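Putative sugar phosphate isomerase (Acidithiobacillus ferrooxidans, PDB 3L2H) probably acts as a metal-binding sugar phosphate isomerase of the cupin family. Local coordinates at residues B[126-131]-B[137-142]. Residues are numbered along the deposited sequence; the frame is centred on the assembly and turned at random.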
loop_
_atom_site.group_PDB
_atom_site.type_symbol
_atom_site.label_atom_id
_atom_site.label_comp_id
_atom_site.label_asym_id
_atom_site.label_seq_id
_atom_site.Cartn_x
_atom_site.Cartn_y
_atom_site.Cartn_z
ATOM N N GLN B 126 6.818 -0.060 6.665
ATOM C CA GLN B 126 6.654 0.800 7.833
ATOM C C GLN B 126 5.947 0.079 8.999
ATOM O O GLN B 126 4.907 -0.564 8.823
ATOM C CB GLN B 126 5.846 2.054 7.500
ATOM C CG GLN B 126 6.506 3.022 6.475
ATOM C CD GLN B 126 5.649 4.297 6.234
ATOM O OE1 GLN B 126 4.840 4.287 5.321
ATOM N NE2 GLN B 126 5.790 5.370 7.108
ATOM N N ASP B 127 6.457 0.300 10.200
ATOM C CA ASP B 127 5.814 -0.230 11.404
ATOM C C ASP B 127 6.258 0.627 12.570
ATOM O O ASP B 127 7.206 1.426 12.477
ATOM C CB ASP B 127 6.206 -1.705 11.596
ATOM C CG ASP B 127 5.317 -2.475 12.589
ATOM O OD1 ASP B 127 4.204 -2.023 12.945
ATOM O OD2 ASP B 127 5.795 -3.572 12.993
ATOM N N VAL B 128 5.555 0.471 13.670
ATOM C CA VAL B 128 5.879 1.106 14.919
ATOM C C VAL B 128 5.786 -0.024 15.932
ATOM O O VAL B 128 4.817 -0.800 15.911
ATOM C CB VAL B 128 4.934 2.246 15.269
ATOM C CG1 VAL B 128 5.341 2.854 16.644
ATOM C CG2 VAL B 128 4.907 3.314 14.153
ATOM N N VAL B 129 6.801 -0.172 16.765
ATOM C CA VAL B 129 6.795 -1.233 17.745
ATOM C C VAL B 129 7.096 -0.664 19.104
ATOM O O VAL B 129 8.086 0.061 19.259
ATOM C CB VAL B 129 7.816 -2.318 17.424
ATOM C CG1 VAL B 129 7.706 -3.479 18.484
ATOM C CG2 VAL B 129 7.658 -2.812 15.976
ATOM N N ASP B 130 6.274 -1.010 20.097
ATOM C CA ASP B 130 6.488 -0.554 21.453
ATOM C C ASP B 130 7.141 -1.644 22.264
ATOM O O ASP B 130 6.782 -2.811 22.136
ATOM C CB ASP B 130 5.202 -0.160 22.137
ATOM C CG ASP B 130 4.674 1.168 21.648
ATOM O OD1 ASP B 130 5.511 1.979 21.200
ATOM O OD2 ASP B 130 3.436 1.363 21.629
ATOM N N TYR B 131 8.138 -1.243 23.057
ATOM C CA TYR B 131 8.770 -2.126 24.043
ATOM C C TYR B 131 8.469 -1.570 25.432
ATOM O O TYR B 131 9.293 -0.864 26.026
ATOM C CB TYR B 131 10.264 -2.237 23.777
ATOM C CG TYR B 131 10.591 -2.775 22.415
ATOM C CD1 TYR B 131 10.476 -4.117 22.131
ATOM C CD2 TYR B 131 11.000 -1.928 21.409
ATOM C CE1 TYR B 131 10.779 -4.621 20.893
ATOM C CE2 TYR B 131 11.297 -2.415 20.143
ATOM C CZ TYR B 131 11.208 -3.758 19.901
ATOM O OH TYR B 131 11.492 -4.239 18.636
ATOM N N ARG B 137 9.895 3.253 22.089
ATOM C CA ARG B 137 9.091 3.095 20.899
ATOM C C ARG B 137 10.054 3.088 19.730
ATOM O O ARG B 137 10.924 3.963 19.631
ATOM C CB ARG B 137 8.093 4.236 20.742
ATOM C CG ARG B 137 7.294 4.168 19.425
ATOM C CD ARG B 137 6.043 5.035 19.470
ATOM N NE ARG B 137 5.010 4.399 20.262
ATOM C CZ ARG B 137 3.807 4.918 20.462
ATOM N NH1 ARG B 137 3.476 6.085 19.901
ATOM N NH2 ARG B 137 2.922 4.272 21.191
ATOM N N LEU B 138 9.886 2.104 18.854
ATOM C CA LEU B 138 10.658 2.027 17.616
ATOM C C LEU B 138 9.788 2.414 16.410
ATOM O O LEU B 138 8.750 1.836 16.225
ATOM C CB LEU B 138 11.152 0.621 17.399
ATOM C CG LEU B 138 11.819 0.315 16.052
ATOM C CD1 LEU B 138 13.136 1.028 15.925
ATOM C CD2 LEU B 138 11.983 -1.208 15.897
ATOM N N TYR B 139 10.252 3.366 15.603
ATOM C CA TYR B 139 9.585 3.739 14.391
ATOM C C TYR B 139 10.481 3.186 13.300
ATOM O O TYR B 139 11.667 3.536 13.258
ATOM C CB TYR B 139 9.508 5.242 14.254
ATOM C CG TYR B 139 8.791 5.979 15.348
ATOM C CD1 TYR B 139 7.425 6.206 15.289
ATOM C CD2 TYR B 139 9.497 6.485 16.431
ATOM C CE1 TYR B 139 6.781 6.926 16.339
ATOM C CE2 TYR B 139 8.885 7.145 17.451
ATOM C CZ TYR B 139 7.513 7.401 17.378
ATOM O OH TYR B 139 6.956 8.109 18.399
ATOM N N ARG B 140 9.952 2.271 12.476
ATOM C CA ARG B 140 10.735 1.702 11.399
ATOM C C ARG B 140 10.091 2.115 10.083
ATOM O O ARG B 140 8.939 1.834 9.840
ATOM C CB ARG B 140 10.826 0.184 11.511
ATOM C CG ARG B 140 11.780 -0.385 10.471
ATOM C CD ARG B 140 11.923 -1.923 10.566
ATOM N NE ARG B 140 10.673 -2.635 10.652
ATOM C CZ ARG B 140 9.863 -2.831 9.622
ATOM N NH1 ARG B 140 10.153 -2.311 8.442
ATOM N NH2 ARG B 140 8.711 -3.462 9.794
ATOM N N ASN B 141 10.878 2.775 9.265
ATOM C CA ASN B 141 10.417 3.432 8.042
ATOM C C ASN B 141 11.373 3.153 6.913
ATOM O O ASN B 141 12.339 3.866 6.711
ATOM C CB ASN B 141 10.248 4.946 8.318
ATOM C CG ASN B 141 9.033 5.218 9.230
ATOM O OD1 ASN B 141 7.900 4.804 8.887
ATOM N ND2 ASN B 141 9.244 5.855 10.368
ATOM N N ASN B 142 11.047 2.116 6.137
ATOM C CA ASN B 142 11.927 1.686 5.054
ATOM C C ASN B 142 13.415 1.727 5.380
ATOM O O ASN B 142 14.183 2.447 4.728
ATOM C CB ASN B 142 11.750 2.604 3.855
ATOM C CG ASN B 142 10.487 2.308 3.100
ATOM O OD1 ASN B 142 10.545 1.597 2.083
ATOM N ND2 ASN B 142 9.362 2.774 3.586
HETATM O O HOH W 1 6.421 3.631 10.840
HETATM O O HOH W 2 8.165 -4.579 12.444
#
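Strands 126-131 and 137-141 run antiparallel, their axes 4.7 Å apart, as the two arms of a beta hairpin that belongs to a small antiparallel sheet of this cupin protein. Two hydrogen-bonded pairs, Asp127 with Arg140 and Val129 with Leu138, tie the backbones together; Leu138 N lies 2.8 Å from Val129 O.

Gln126, Val128 and Asp130 share one face with Arg137, Tyr139 and Asn141, and several of these side chains meet the second subunit. A salt bridge closes the turn end: Arg137, bent at chi3 (-76°), presents NE and NH2 side-on to Asp130, with NE 2.6 Å from OD1 on its syn lone pair. Two bonds, one to each oxygen, hold carboxylate and guanidinium nearly coplanar (17° apart). Arginine suits this place because NH1 still reaches Glu144 of the second subunit, while Asp130 OD2 also meets His66. Val128, branched at CB, can touch both neighbours: CG1 lies 3.6 Å from Arg137 CD and CG2 4.0 Å from Tyr139 CD1. Arg137 CG packs over one face of the Tyr139 ring, which stacks on Tyr139 of the second subunit.

On the other face, apolar Leu138, buried beside Trp145 and Leu147, lays its CB at the edge of the Tyr131 ring, and Val129 CG1 rests over a face of that ring. Asp127 OD2 and Arg140 NH2 lie 4.3 Å apart, bridged by a water that donates to the acid and accepts from the base. Their opposite charges also serve other partners: Asp127 OD2 is hydrogen-bonded to His65, and Arg140 NH2 forms a salt bridge with Glu68.

At the far end two amides, each able to donate and accept, meet: Gln126 NE2 donates a hydrogen bond to Asn141 OD1 (2.8 Å), in the glutamine's own amide plane but 37° above the asparagine carbonyl plane.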